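Local coordinates for protein AP-4 complex accessory subunit Tepsin (Equus caballus, PDB 5WF2) that probably associates with the AP-4 adaptor complex and may thereby take part in vesicular protein trafficking at the trans-Golgi network, this fragment being its VHS/ENTH-like domain, at residues Leu21-Val31 and Leu57-Leu66. Residues are numbered along the deposited sequence; the frame is centred on the assembly and turned at random.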
loop_
_atom_site.group_PDB
_atom_site.type_symbol
_atom_site.label_atom_id
_atom_site.label_comp_id
_atom_site.label_asym_id
_atom_site.label_seq_id
_atom_site.Cartn_x
_atom_site.Cartn_y
_atom_site.Cartn_z
ATOM N N LEU A 21 -5.882 -11.681 10.885
ATOM C CA LEU A 21 -6.295 -11.359 9.529
ATOM C C LEU A 21 -6.900 -12.552 8.794
ATOM O O LEU A 21 -7.299 -12.406 7.628
ATOM C CB LEU A 21 -5.099 -10.802 8.744
ATOM C CG LEU A 21 -4.441 -9.576 9.408
ATOM C CD1 LEU A 21 -3.349 -9.963 10.423
ATOM C CD2 LEU A 21 -3.883 -8.629 8.351
ATOM N N SER A 22 -7.012 -13.718 9.441
ATOM C CA SER A 22 -7.464 -14.907 8.720
ATOM C C SER A 22 -8.894 -14.738 8.218
ATOM O O SER A 22 -9.234 -15.231 7.134
ATOM C CB SER A 22 -7.320 -16.156 9.606
ATOM O OG SER A 22 -8.040 -16.042 10.822
ATOM N N ASP A 23 -9.727 -14.006 8.961
ATOM C CA ASP A 23 -11.079 -13.638 8.541
ATOM C C ASP A 23 -11.095 -12.495 7.526
ATOM O O ASP A 23 -12.175 -11.976 7.207
ATOM C CB ASP A 23 -11.902 -13.230 9.760
ATOM C CG ASP A 23 -11.383 -11.947 10.390
ATOM O OD1 ASP A 23 -10.228 -11.966 10.878
ATOM O OD2 ASP A 23 -12.115 -10.926 10.374
ATOM N N CYS A 24 -9.927 -12.091 7.029
ATOM C CA CYS A 24 -9.827 -11.056 6.011
ATOM C C CYS A 24 -9.444 -11.685 4.666
ATOM O O CYS A 24 -8.525 -11.222 3.988
ATOM C CB CYS A 24 -8.821 -9.992 6.471
ATOM S SG CYS A 24 -9.398 -9.212 8.000
ATOM N N GLN A 25 -10.149 -12.754 4.262
ATOM C CA GLN A 25 -9.756 -13.455 3.047
ATOM C C GLN A 25 -10.073 -12.637 1.797
ATOM O O GLN A 25 -9.335 -12.691 0.806
ATOM C CB GLN A 25 -10.426 -14.840 2.986
ATOM C CG GLN A 25 -10.056 -15.607 1.699
ATOM C CD GLN A 25 -8.531 -15.763 1.492
ATOM O OE1 GLN A 25 -7.983 -15.388 0.424
ATOM N NE2 GLN A 25 -7.841 -16.328 2.509
ATOM N N GLN A 26 -11.162 -11.870 1.809
ATOM C CA GLN A 26 -11.461 -11.037 0.650
ATOM C C GLN A 26 -10.411 -9.950 0.497
ATOM O O GLN A 26 -10.023 -9.583 -0.623
ATOM C CB GLN A 26 -12.840 -10.405 0.794
ATOM C CG GLN A 26 -14.009 -11.400 0.794
ATOM C CD GLN A 26 -15.349 -10.725 1.131
ATOM O OE1 GLN A 26 -15.426 -9.899 2.035
ATOM N NE2 GLN A 26 -16.410 -11.077 0.400
ATOM N N GLU A 27 -9.966 -9.403 1.623
ATOM C CA GLU A 27 -8.928 -8.385 1.569
ATOM C C GLU A 27 -7.628 -8.976 1.042
ATOM O O GLU A 27 -6.943 -8.349 0.223
ATOM C CB GLU A 27 -8.792 -7.745 2.962
ATOM C CG GLU A 27 -9.984 -6.882 3.373
ATOM C CD GLU A 27 -11.199 -7.630 3.953
ATOM O OE1 GLU A 27 -11.161 -8.866 4.122
ATOM O OE2 GLU A 27 -12.210 -6.961 4.252
ATOM N N LEU A 28 -7.294 -10.197 1.450
ATOM C CA LEU A 28 -6.068 -10.816 0.963
ATOM C C LEU A 28 -6.131 -11.052 -0.539
ATOM O O LEU A 28 -5.179 -10.754 -1.261
ATOM C CB LEU A 28 -5.805 -12.115 1.701
ATOM C CG LEU A 28 -4.577 -12.873 1.171
ATOM C CD1 LEU A 28 -3.276 -12.056 1.265
ATOM C CD2 LEU A 28 -4.402 -14.165 1.915
ATOM N N SER A 29 -7.247 -11.581 -1.028
ATOM C CA SER A 29 -7.408 -11.771 -2.468
ATOM C C SER A 29 -7.224 -10.470 -3.218
ATOM O O SER A 29 -6.607 -10.454 -4.290
ATOM C CB SER A 29 -8.786 -12.341 -2.780
ATOM O OG SER A 29 -9.019 -13.537 -2.044
ATOM N N LEU A 30 -7.773 -9.367 -2.684
ATOM C CA LEU A 30 -7.635 -8.067 -3.343
ATOM C C LEU A 30 -6.170 -7.660 -3.442
ATOM O O LEU A 30 -5.703 -7.203 -4.494
ATOM C CB LEU A 30 -8.434 -6.988 -2.593
ATOM C CG LEU A 30 -8.335 -5.609 -3.257
ATOM C CD1 LEU A 30 -8.958 -5.595 -4.664
ATOM C CD2 LEU A 30 -8.958 -4.521 -2.359
ATOM N N VAL A 31 -5.431 -7.793 -2.345
ATOM C CA VAL A 31 -4.035 -7.365 -2.333
ATOM C C VAL A 31 -3.205 -8.254 -3.231
ATOM O O VAL A 31 -2.279 -7.791 -3.907
ATOM C CB VAL A 31 -3.499 -7.378 -0.897
ATOM C CG1 VAL A 31 -1.978 -7.259 -0.847
ATOM C CG2 VAL A 31 -4.162 -6.247 -0.086
ATOM N N LEU A 57 -14.714 -3.320 1.359
ATOM C CA LEU A 57 -14.087 -4.217 2.301
ATOM C C LEU A 57 -13.552 -3.394 3.479
ATOM O O LEU A 57 -13.873 -2.204 3.633
ATOM C CB LEU A 57 -12.993 -5.014 1.584
ATOM C CG LEU A 57 -13.417 -5.810 0.334
ATOM C CD1 LEU A 57 -12.212 -6.234 -0.440
ATOM C CD2 LEU A 57 -14.229 -7.013 0.768
ATOM N N ASN A 58 -12.739 -4.028 4.318
ATOM C CA ASN A 58 -12.153 -3.353 5.473
ATOM C C ASN A 58 -10.832 -2.732 5.032
ATOM O O ASN A 58 -9.861 -3.455 4.796
ATOM C CB ASN A 58 -11.960 -4.349 6.614
ATOM C CG ASN A 58 -11.568 -3.672 7.919
ATOM O OD1 ASN A 58 -10.453 -3.234 8.062
ATOM N ND2 ASN A 58 -12.491 -3.600 8.869
ATOM N N CYS A 59 -10.826 -1.412 4.889
ATOM C CA CYS A 59 -9.652 -0.678 4.432
ATOM C C CYS A 59 -8.415 -0.903 5.293
ATOM O O CYS A 59 -7.320 -1.104 4.767
ATOM C CB CYS A 59 -9.964 0.820 4.376
ATOM S SG CYS A 59 -10.738 1.358 2.834
ATOM N N GLU A 60 -8.582 -0.871 6.610
ATOM C CA GLU A 60 -7.443 -1.044 7.496
ATOM C C GLU A 60 -6.803 -2.410 7.297
ATOM O O GLU A 60 -5.574 -2.531 7.233
ATOM C CB GLU A 60 -7.866 -0.834 8.957
ATOM C CG GLU A 60 -6.739 -1.101 9.875
ATOM C CD GLU A 60 -6.995 -0.699 11.310
ATOM O OE1 GLU A 60 -8.092 -0.156 11.607
ATOM O OE2 GLU A 60 -6.075 -0.964 12.117
ATOM N N ALA A 61 -7.613 -3.457 7.155
ATOM C CA ALA A 61 -7.048 -4.776 6.938
ATOM C C ALA A 61 -6.327 -4.854 5.598
ATOM O O ALA A 61 -5.269 -5.470 5.498
ATOM C CB ALA A 61 -8.155 -5.835 7.016
ATOM N N VAL A 62 -6.885 -4.241 4.559
ATOM C CA VAL A 62 -6.184 -4.145 3.266
ATOM C C VAL A 62 -4.804 -3.507 3.433
ATOM O O VAL A 62 -3.794 -3.987 2.886
ATOM C CB VAL A 62 -7.031 -3.345 2.261
ATOM C CG1 VAL A 62 -6.195 -3.055 1.006
ATOM C CG2 VAL A 62 -8.299 -4.100 1.875
ATOM N N LEU A 63 -4.752 -2.389 4.154
ATOM C CA LEU A 63 -3.487 -1.709 4.375
ATOM C C LEU A 63 -2.521 -2.588 5.172
ATOM O O LEU A 63 -1.328 -2.645 4.863
ATOM C CB LEU A 63 -3.742 -0.366 5.073
ATOM C CG LEU A 63 -2.649 0.716 5.062
ATOM C CD1 LEU A 63 -2.276 1.048 3.644
ATOM C CD2 LEU A 63 -3.101 1.996 5.775
ATOM N N GLU A 64 -2.998 -3.266 6.211
ATOM C CA GLU A 64 -2.082 -4.142 6.916
ATOM C C GLU A 64 -1.558 -5.247 6.001
ATOM O O GLU A 64 -0.391 -5.646 6.118
ATOM C CB GLU A 64 -2.743 -4.704 8.175
ATOM C CG GLU A 64 -2.996 -3.668 9.270
ATOM C CD GLU A 64 -1.748 -3.255 10.028
ATOM O OE1 GLU A 64 -0.738 -3.991 9.984
ATOM O OE2 GLU A 64 -1.808 -2.195 10.683
ATOM N N LEU A 65 -2.369 -5.726 5.056
ATOM C CA LEU A 65 -1.904 -6.769 4.146
ATOM C C LEU A 65 -0.961 -6.208 3.094
ATOM O O LEU A 65 0.028 -6.864 2.713
ATOM C CB LEU A 65 -3.104 -7.476 3.509
ATOM C CG LEU A 65 -3.875 -8.318 4.540
ATOM C CD1 LEU A 65 -5.258 -8.680 4.082
ATOM C CD2 LEU A 65 -3.125 -9.516 4.828
ATOM N N LEU A 66 -1.188 -4.972 2.669
ATOM C CA LEU A 66 -0.224 -4.331 1.788
ATOM C C LEU A 66 1.104 -4.181 2.484
ATOM O O LEU A 66 2.148 -4.412 1.888
ATOM C CB LEU A 66 -0.740 -2.963 1.332
ATOM C CG LEU A 66 -1.847 -2.989 0.275
ATOM C CD1 LEU A 66 -2.502 -1.616 0.214
ATOM C CD2 LEU A 66 -1.288 -3.414 -1.069
#
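In the all-helical VHS/ENTH-like domain of tepsin, helix segments 25-31 and 59-66 cross at -49°, with Glu27 meeting Val62 and Leu65 across the interface. Leu65 CD1 rests 3.8 Å from Glu27 CB and also meets Leu28, while its CD2 stands tip to tip with CD2 of the less well ordered Leu21, 3.7 Å away; a branched leucine can serve both the helix and the turn before it. Small Ala61 lets Cys24 SG approach its CB to 3.7 Å. Leu57 CD1 packs 4.1 Å from Leu30 CD2. Deeper in, Val31 CG2 slides past Val62 CG1 at 3.9 Å, and Phe50 of helix 44-56 backs Val62 and Leu66.

Glu27 does double duty. With CG anti to the carbonyl carbon (chi1 -69°), that methylene lies 3.6 Å from Val62 CG2; the bend at chi2 (82°) then carries OE2 to Asn58 N, which donates a nearly straight bond of 3.0 Å to the carboxylate's anti lone pair. Asn58 is the N-cap, its own OD1 accepting from Ala61 N. Shortening Glu27 to an alanine is likely to leave Asn58 N without this acceptor and to open a gap beside Val62. The carboxylate's negative charge, set at the N-terminus of helix 59-68, probably also interacts favourably with the helix dipole, tying polar capping to the apolar seam.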